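Local coordinates for amidase, hydantoinase/carbamoylase family (Paraburkholderia phymatum, PDB 6C0D), which probably hydrolyses N-carbamoyl-L-amino acids as a metal-dependent, homodimeric amidase of the peptidase M20 family, at residues S206-G211 / P355-H360; V105-E110 / L404-A409. All coordinates share one frame; numbering follows the deposited sequence.

Contact 1: residues S206-G211 / P355-H360; sequences SAKLIG and PGQWMH. With EDO (1,2-ethanediol), chain J.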
ATOM      1  N   SER A 206     -29.876  11.472  -8.841  1.00 41.37           N
ATOM      2  CA  SER A 206     -31.154  12.161  -8.712  1.00 40.66           C
ATOM      3  C   SER A 206     -32.094  11.883  -9.877  1.00 36.13           C
ATOM      4  O   SER A 206     -33.259  12.284  -9.814  1.00 41.78           O
ATOM      5  CB  SER A 206     -30.925  13.670  -8.578  1.00 50.58           C
ATOM      6  OG  SER A 206     -30.195  13.966  -7.395  1.00 55.49           O
ATOM      7  N   ALA A 207     -31.628  11.172 -10.909  1.00 31.73           N
ATOM      8  CA  ALA A 207     -32.386  10.881 -12.127  1.00 28.36           C
ATOM      9  C   ALA A 207     -32.833  12.156 -12.838  1.00 26.14           C
ATOM     10  O   ALA A 207     -33.811  12.138 -13.599  1.00 30.68           O
ATOM     11  CB  ALA A 207     -33.597   9.970 -11.857  1.00 35.08           C
ATOM     12  N   LYS A 208     -32.123  13.263 -12.610  1.00 19.91           N
ATOM     13  CA  LYS A 208     -32.396  14.516 -13.309  1.00 21.34           C
ATOM     14  C   LYS A 208     -31.555  14.591 -14.582  1.00 20.76           C
ATOM     15  O   LYS A 208     -30.609  13.828 -14.775  1.00 23.80           O
ATOM     16  CB  LYS A 208     -32.082  15.724 -12.426  1.00 27.65           C
ATOM     17  CG  LYS A 208     -32.775  15.770 -11.085  1.00 37.45           C
ATOM     18  CD  LYS A 208     -34.203  16.241 -11.200  1.00 31.27           C
ATOM     19  CE  LYS A 208     -34.685  16.755  -9.854  1.00 34.85           C
ATOM     20  NZ  LYS A 208     -36.152  16.932  -9.816  1.00 40.14           N
ATOM     21  N   LEU A 209     -31.905  15.540 -15.453  1.00 16.72           N
ATOM     22  CA  LEU A 209     -31.292  15.651 -16.765  1.00 17.34           C
ATOM     23  C   LEU A 209     -30.378  16.864 -16.918  1.00 19.30           C
ATOM     24  O   LEU A 209     -29.575  16.886 -17.855  1.00 18.83           O
ATOM     25  CB  LEU A 209     -32.380  15.709 -17.852  1.00 15.57           C
ATOM     26  CG  LEU A 209     -33.351  14.500 -17.861  1.00 16.35           C
ATOM     27  CD1 LEU A 209     -34.363  14.634 -19.008  1.00 18.62           C
ATOM     28  CD2 LEU A 209     -32.566  13.184 -17.959  1.00 18.63           C
ATOM     29  N   ILE A 210     -30.518  17.882 -16.068  1.00 15.46           N
ATOM     30  CA  ILE A 210     -29.810  19.153 -16.248  1.00 15.31           C
ATOM     31  C   ILE A 210     -29.327  19.619 -14.893  1.00 16.61           C
ATOM     32  O   ILE A 210     -30.121  19.690 -13.950  1.00 16.48           O
ATOM     33  CB  ILE A 210     -30.715  20.245 -16.855  1.00 15.44           C
ATOM     34  CG1 ILE A 210     -31.210  19.848 -18.254  1.00 16.81           C
ATOM     35  CG2 ILE A 210     -29.982  21.625 -16.862  1.00 15.27           C
ATOM     36  CD1 ILE A 210     -30.124  19.801 -19.329  1.00 17.60           C
ATOM     37  N   GLY A 211     -28.044  19.969 -14.793  1.00 13.80           N
ATOM     38  CA  GLY A 211     -27.564  20.565 -13.549  1.00 13.65           C
ATOM     39  C   GLY A 211     -27.072  21.985 -13.774  1.00 15.48           C
ATOM     40  O   GLY A 211     -26.329  22.247 -14.731  1.00 15.20           O
ATOM     41  N   PRO A 355     -38.709  21.074 -17.396  1.00 14.66           N
ATOM     42  CA  PRO A 355     -39.395  21.288 -16.121  1.00 14.48           C
ATOM     43  C   PRO A 355     -39.420  20.015 -15.288  1.00 14.45           C
ATOM     44  O   PRO A 355     -39.692  18.920 -15.792  1.00 18.49           O
ATOM     45  CB  PRO A 355     -40.806  21.729 -16.546  1.00 17.28           C
ATOM     46  CG  PRO A 355     -40.948  21.318 -17.948  1.00 20.62           C
ATOM     47  CD  PRO A 355     -39.578  21.391 -18.547  1.00 14.92           C
ATOM     48  N   GLY A 356     -39.100  20.159 -14.003  1.00 14.75           N
ATOM     49  CA  GLY A 356     -39.060  19.025 -13.109  1.00 16.28           C
ATOM     50  C   GLY A 356     -37.881  18.093 -13.290  1.00 15.91           C
ATOM     51  O   GLY A 356     -37.812  17.069 -12.589  1.00 18.14           O
ATOM     52  N   GLN A 357     -36.946  18.410 -14.190  1.00 15.13           N
ATOM     53  CA  GLN A 357     -35.821  17.514 -14.453  1.00 14.86           C
ATOM     54  C   GLN A 357     -34.486  18.247 -14.366  1.00 17.29           C
ATOM     55  O   GLN A 357     -33.513  17.852 -15.010  1.00 17.05           O
ATOM     56  CB  GLN A 357     -35.982  16.836 -15.818  1.00 14.90           C
ATOM     57  CG  GLN A 357     -37.256  15.979 -15.892  1.00 15.83           C
ATOM     58  CD  GLN A 357     -37.259  14.777 -14.966  1.00 17.11           C
ATOM     59  OE1 GLN A 357     -36.270  14.467 -14.286  1.00 19.76           O
ATOM     60  NE2 GLN A 357     -38.392  14.065 -14.941  1.00 18.99           N
ATOM     61  N   TRP A 358     -34.416  19.326 -13.583  1.00 15.84           N
ATOM     62  CA  TRP A 358     -33.157  20.042 -13.410  1.00 15.56           C
ATOM     63  C   TRP A 358     -32.917  20.355 -11.937  1.00 18.45           C
ATOM     64  O   TRP A 358     -33.847  20.356 -11.118  1.00 17.99           O
ATOM     65  CB  TRP A 358     -33.140  21.345 -14.242  1.00 15.49           C
ATOM     66  CG  TRP A 358     -34.065  22.391 -13.703  1.00 19.04           C
ATOM     67  CD1 TRP A 358     -35.408  22.518 -13.952  1.00 17.25           C
ATOM     68  CD2 TRP A 358     -33.718  23.451 -12.796  1.00 14.63           C
ATOM     69  NE1 TRP A 358     -35.919  23.601 -13.242  1.00 18.53           N
ATOM     70  CE2 TRP A 358     -34.899  24.185 -12.531  1.00 20.34           C
ATOM     71  CE3 TRP A 358     -32.522  23.843 -12.178  1.00 15.35           C
ATOM     72  CZ2 TRP A 358     -34.919  25.302 -11.674  1.00 22.45           C
ATOM     73  CZ3 TRP A 358     -32.535  24.959 -11.323  1.00 18.16           C
ATOM     74  CH2 TRP A 358     -33.731  25.664 -11.072  1.00 18.56           C
ATOM     75  N   MET A 359     -31.648  20.606 -11.586  1.00 14.55           N
ATOM     76  CA  MET A 359     -31.336  20.981 -10.203  1.00 15.97           C
ATOM     77  C   MET A 359     -30.091  21.858 -10.162  1.00 19.51           C
ATOM     78  O   MET A 359     -29.238  21.802 -11.049  1.00 17.64           O
ATOM     79  CB  MET A 359     -31.097  19.760  -9.299  1.00 15.68           C
ATOM     80  CG  MET A 359     -29.912  18.889  -9.776  1.00 18.83           C
ATOM     81  SD  MET A 359     -29.745  17.270  -8.944  1.00 28.44           S
ATOM     82  CE  MET A 359     -29.020  17.789  -7.409  1.00 30.61           C
ATOM     83  N   HIS A 360     -29.989  22.662  -9.104  1.00 20.17           N
ATOM     84  CA  HIS A 360     -28.716  23.282  -8.751  1.00 18.16           C
ATOM     85  C   HIS A 360     -27.811  22.254  -8.080  1.00 18.81           C
ATOM     86  O   HIS A 360     -28.274  21.366  -7.352  1.00 18.68           O
ATOM     87  CB  HIS A 360     -28.916  24.446  -7.773  1.00 18.89           C
ATOM     88  CG  HIS A 360     -29.529  25.668  -8.383  1.00 19.22           C
ATOM     89  ND1 HIS A 360     -30.876  25.940  -8.307  1.00 21.91           N
ATOM     90  CD2 HIS A 360     -28.966  26.716  -9.035  1.00 19.76           C
ATOM     91  CE1 HIS A 360     -31.126  27.091  -8.911  1.00 21.43           C
ATOM     92  NE2 HIS A 360     -29.982  27.584  -9.360  1.00 25.22           N
TER
HETATM   93  C1  EDO J 509     -30.703  10.928 -15.857  1.00 54.49           C
HETATM   94  O1  EDO J 509     -29.813  11.119 -14.748  1.00 39.87           O
HETATM   95  C2  EDO J 509     -30.326   9.700 -16.680  1.00 56.93           C
HETATM   96  O2  EDO J 509     -31.368   8.720 -16.532  1.00 55.29           O
HETATM   97  O   HOH W   1     -36.584  19.956 -11.246  1.00 27.01           O

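Contact 2: residues V105-E110 / L404-A409; sequences VIYGLE and LGCEVA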
ATOM      1  N   VAL A 105     -17.387  22.162 -26.197  1.00 19.56           N
ATOM      2  CA  VAL A 105     -16.829  22.757 -27.415  1.00 22.35           C
ATOM      3  C   VAL A 105     -17.854  22.715 -28.539  1.00 22.09           C
ATOM      4  O   VAL A 105     -18.109  23.724 -29.211  1.00 20.70           O
ATOM      5  CB  VAL A 105     -15.528  22.044 -27.833  1.00 23.45           C
ATOM      6  CG1 VAL A 105     -15.023  22.623 -29.163  1.00 21.38           C
ATOM      7  CG2 VAL A 105     -14.451  22.191 -26.744  1.00 22.26           C
ATOM      8  N   ILE A 106     -18.443  21.532 -28.778  1.00 18.04           N
ATOM      9  CA  ILE A 106     -19.392  21.408 -29.882  1.00 21.31           C
ATOM     10  C   ILE A 106     -20.721  22.090 -29.552  1.00 20.56           C
ATOM     11  O   ILE A 106     -21.360  22.674 -30.441  1.00 19.01           O
ATOM     12  CB  ILE A 106     -19.582  19.932 -30.261  1.00 20.36           C
ATOM     13  CG1 ILE A 106     -18.237  19.309 -30.656  1.00 23.62           C
ATOM     14  CG2 ILE A 106     -20.616  19.784 -31.388  1.00 22.90           C
ATOM     15  CD1 ILE A 106     -17.520  20.068 -31.781  1.00 23.75           C
ATOM     16  N   TYR A 107     -21.157  22.058 -28.287  1.00 16.19           N
ATOM     17  CA  TYR A 107     -22.292  22.905 -27.910  1.00 17.57           C
ATOM     18  C   TYR A 107     -22.028  24.356 -28.295  1.00 18.41           C
ATOM     19  O   TYR A 107     -22.892  25.030 -28.863  1.00 17.68           O
ATOM     20  CB  TYR A 107     -22.577  22.859 -26.402  1.00 15.44           C
ATOM     21  CG  TYR A 107     -23.429  21.727 -25.853  1.00 18.91           C
ATOM     22  CD1 TYR A 107     -23.554  20.503 -26.515  1.00 16.62           C
ATOM     23  CD2 TYR A 107     -24.075  21.881 -24.629  1.00 18.50           C
ATOM     24  CE1 TYR A 107     -24.313  19.463 -25.967  1.00 19.10           C
ATOM     25  CE2 TYR A 107     -24.827  20.855 -24.075  1.00 14.15           C
ATOM     26  CZ  TYR A 107     -24.949  19.650 -24.746  1.00 14.94           C
ATOM     27  OH  TYR A 107     -25.705  18.634 -24.206  1.00 17.24           O
ATOM     28  N   GLY A 108     -20.838  24.863 -27.966  1.00 18.41           N
ATOM     29  CA  GLY A 108     -20.539  26.251 -28.290  1.00 18.76           C
ATOM     30  C   GLY A 108     -20.661  26.520 -29.778  1.00 18.20           C
ATOM     31  O   GLY A 108     -21.271  27.505 -30.196  1.00 18.64           O
ATOM     32  N   LEU A 109     -20.115  25.623 -30.596  1.00 17.77           N
ATOM     33  CA  LEU A 109     -20.214  25.766 -32.043  1.00 18.91           C
ATOM     34  C   LEU A 109     -21.668  25.769 -32.498  1.00 21.64           C
ATOM     35  O   LEU A 109     -22.085  26.619 -33.300  1.00 20.36           O
ATOM     36  CB  LEU A 109     -19.434  24.627 -32.716  1.00 22.64           C
ATOM     37  CG  LEU A 109     -19.336  24.566 -34.235  1.00 26.59           C
ATOM     38  CD1 LEU A 109     -18.631  25.811 -34.760  1.00 27.26           C
ATOM     39  CD2 LEU A 109     -18.571  23.278 -34.645  1.00 26.82           C
ATOM     40  N   GLU A 110     -22.460  24.810 -32.013  1.00 16.67           N
ATOM     41  CA  GLU A 110     -23.843  24.737 -32.472  1.00 17.83           C
ATOM     42  C   GLU A 110     -24.634  25.945 -32.001  1.00 18.46           C
ATOM     43  O   GLU A 110     -25.501  26.453 -32.723  1.00 18.56           O
ATOM     44  CB  GLU A 110     -24.512  23.454 -31.975  1.00 20.02           C
ATOM     45  CG  GLU A 110     -26.002  23.371 -32.342  1.00 18.41           C
ATOM     46  CD  GLU A 110     -26.259  23.399 -33.842  1.00 20.50           C
ATOM     47  OE1 GLU A 110     -25.346  23.046 -34.629  1.00 23.52           O
ATOM     48  OE2 GLU A 110     -27.384  23.782 -34.247  1.00 20.45           O
ATOM     49  N   LEU A 404     -30.977  17.644 -25.461  1.00 17.34           N
ATOM     50  CA  LEU A 404     -31.656  18.519 -24.493  1.00 14.83           C
ATOM     51  C   LEU A 404     -30.682  19.490 -23.824  1.00 19.32           C
ATOM     52  O   LEU A 404     -30.985  20.683 -23.660  1.00 15.02           O
ATOM     53  CB  LEU A 404     -32.378  17.681 -23.433  1.00 15.72           C
ATOM     54  CG  LEU A 404     -33.035  18.484 -22.305  1.00 16.31           C
ATOM     55  CD1 LEU A 404     -34.119  19.430 -22.865  1.00 19.97           C
ATOM     56  CD2 LEU A 404     -33.623  17.577 -21.210  1.00 17.48           C
ATOM     57  N   GLY A 405     -29.502  19.003 -23.434  1.00 16.82           N
ATOM     58  CA  GLY A 405     -28.505  19.893 -22.849  1.00 14.83           C
ATOM     59  C   GLY A 405     -28.181  21.064 -23.761  1.00 15.66           C
ATOM     60  O   GLY A 405     -28.038  22.206 -23.307  1.00 14.76           O
ATOM     61  N   CYS A 406     -28.076  20.798 -25.058  1.00 17.25           N
ATOM     62  CA  CYS A 406     -27.740  21.868 -25.993  1.00 17.35           C
ATOM     63  C   CYS A 406     -28.919  22.809 -26.182  1.00 18.08           C
ATOM     64  O   CYS A 406     -28.732  24.020 -26.323  1.00 15.95           O
ATOM     65  CB  CYS A 406     -27.304  21.284 -27.331  1.00 16.11           C
ATOM     66  SG  CYS A 406     -26.428  22.516 -28.379  1.00 19.33           S
ATOM     67  N   GLU A 407     -30.145  22.269 -26.214  1.00 16.33           N
ATOM     68  CA  GLU A 407     -31.327  23.133 -26.276  1.00 15.38           C
ATOM     69  C   GLU A 407     -31.393  24.088 -25.084  1.00 18.69           C
ATOM     70  O   GLU A 407     -31.696  25.282 -25.240  1.00 15.92           O
ATOM     71  CB  GLU A 407     -32.598  22.265 -26.348  1.00 15.93           C
ATOM     72  CG  GLU A 407     -32.731  21.569 -27.701  1.00 20.87           C
ATOM     73  CD  GLU A 407     -33.890  20.577 -27.741  1.00 31.99           C
ATOM     74  OE1 GLU A 407     -34.251  20.060 -26.682  1.00 27.56           O
ATOM     75  OE2 GLU A 407     -34.427  20.308 -28.827  1.00 31.24           O
ATOM     76  N   VAL A 408     -31.153  23.571 -23.878  1.00 14.34           N
ATOM     77  CA  VAL A 408     -31.158  24.422 -22.680  1.00 13.09           C
ATOM     78  C   VAL A 408     -30.046  25.457 -22.777  1.00 15.42           C
ATOM     79  O   VAL A 408     -30.260  26.653 -22.538  1.00 14.91           O
ATOM     80  CB  VAL A 408     -31.024  23.569 -21.403  1.00 15.30           C
ATOM     81  CG1 VAL A 408     -30.800  24.485 -20.141  1.00 13.35           C
ATOM     82  CG2 VAL A 408     -32.271  22.671 -21.224  1.00 16.37           C
ATOM     83  N   ALA A 409     -28.845  25.017 -23.159  1.00 15.82           N
ATOM     84  CA  ALA A 409     -27.722  25.952 -23.248  1.00 14.54           C
ATOM     85  C   ALA A 409     -27.966  27.034 -24.300  1.00 16.23           C
ATOM     86  O   ALA A 409     -27.634  28.210 -24.082  1.00 15.31           O
ATOM     87  CB  ALA A 409     -26.424  25.198 -23.555  1.00 14.81           C
TER

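Contact 1: residues S206-G211 / P355-H360
Lys-208 lies along the backbone of 356-358 and can be followed atom by atom. Its CB rests against Gln-357 O at 3.6 Å. The chain then bends at chi2 (-79°). CG meets Met-359 SD, and CD runs over the CA and C of Gln-357. CE comes near Trp-358 O. At the tip, NZ donates to Gly-356 O at 3.2 Å, from above the carbonyl plane, 57° out of it. Water 1 donates to Trp-358 O and accepts a weak hydrogen bond from the same NZ.

The Met-359 side chain crosses Lys-208 obliquely. Its SD reaches Ser-206 OG at 3.7 Å. That hydroxyl is itself hydrogen-bonded to Arg-202 O in helix 202-206; Ala-207, with positive phi, follows it in a Schellman motif.

Gln-357 O takes two backbone bonds. Leu-209 N gives the firmer one (2.9 Å), while that from Ile-210 N is weak. Met-359 N donates to Ile-210 O at 3.0 Å. Trp-358 CA adds a CH...O contact to the same oxygen.

Ile-210 CB packs on Trp-358 CB at 3.7 Å, on the face covered by helix 340-353, where Asp-351 binds the indole NE1. The pairs Ile-210 with Trp-358 and Gly-211 with Met-359 are parallel bridges. They join strand 358-363, in parallel, to the start of strand 210-227, which also pairs antiparallel with strand 378-384 in this M20-family fold.

Contact 2: residues V105-E110 / L404-A409
Tyr-107 lays one ring face against Cys-406. The cysteine CB stands 3.8 Å from the ring centroid, only 11° off the normal, in a CH-pi contact. SG is also over this face, 4.2 Å from the centroid, and makes a sulfur-aromatic contact. With chi1 at -164°, SG extends opposite the backbone N and lies nearer the CG and CD1 side of the ring.

The far end of the ring reaches the backbone of the other helix. CE2 is 3.4 Å from Gly-405 C, and OH lies close to the bare CA of Gly-405, at 3.4 Å. The OH makes a weak hydrogen bond to Ile-402 O, one turn earlier in that helix. Ala-409 CB touches CD2 obliquely.

Further out, Glu-110 places CG 4.1 Å from Cys-406 SG. Its carboxylate is buried but held by salt bridges to Arg-113 and Arg-20 and by the backbone N of Asp-17.

The axes of the two short segments approach to 10.1 Å and cross at -53°. Leu-21 of helix 18-30 touches Cys-406, while strand 378-384 supplies Val-383 to Tyr-107 and Leu-381 to Ala-409. Helices 102-117 and 399-419 thus pack together beside this strand.

Helix 399-419 joins the two contacts, whose centres lie about 17 Å apart. Contact 2 uses one side of it, against helix 102-117. Contact 1 touches it through Leu-209 and Ile-210. Leu-209 CD1 is 3.7 Å from Leu-404 CD2, and Ile-210 CD1 is 3.9 Å from Gly-405 CA. Strand 378-384 is a second shared element: Gly-211 of contact 1 makes a backbone hydrogen bond with Phe-382, and contact 2 also rests on this strand. Neither contact supplies a zinc ligand. The bound zinc ion is held by His-89, Asp-100 and His-196. The side chain of Tyr-107 is about 13 Å from the zinc ion and about 8 Å from that of His-196.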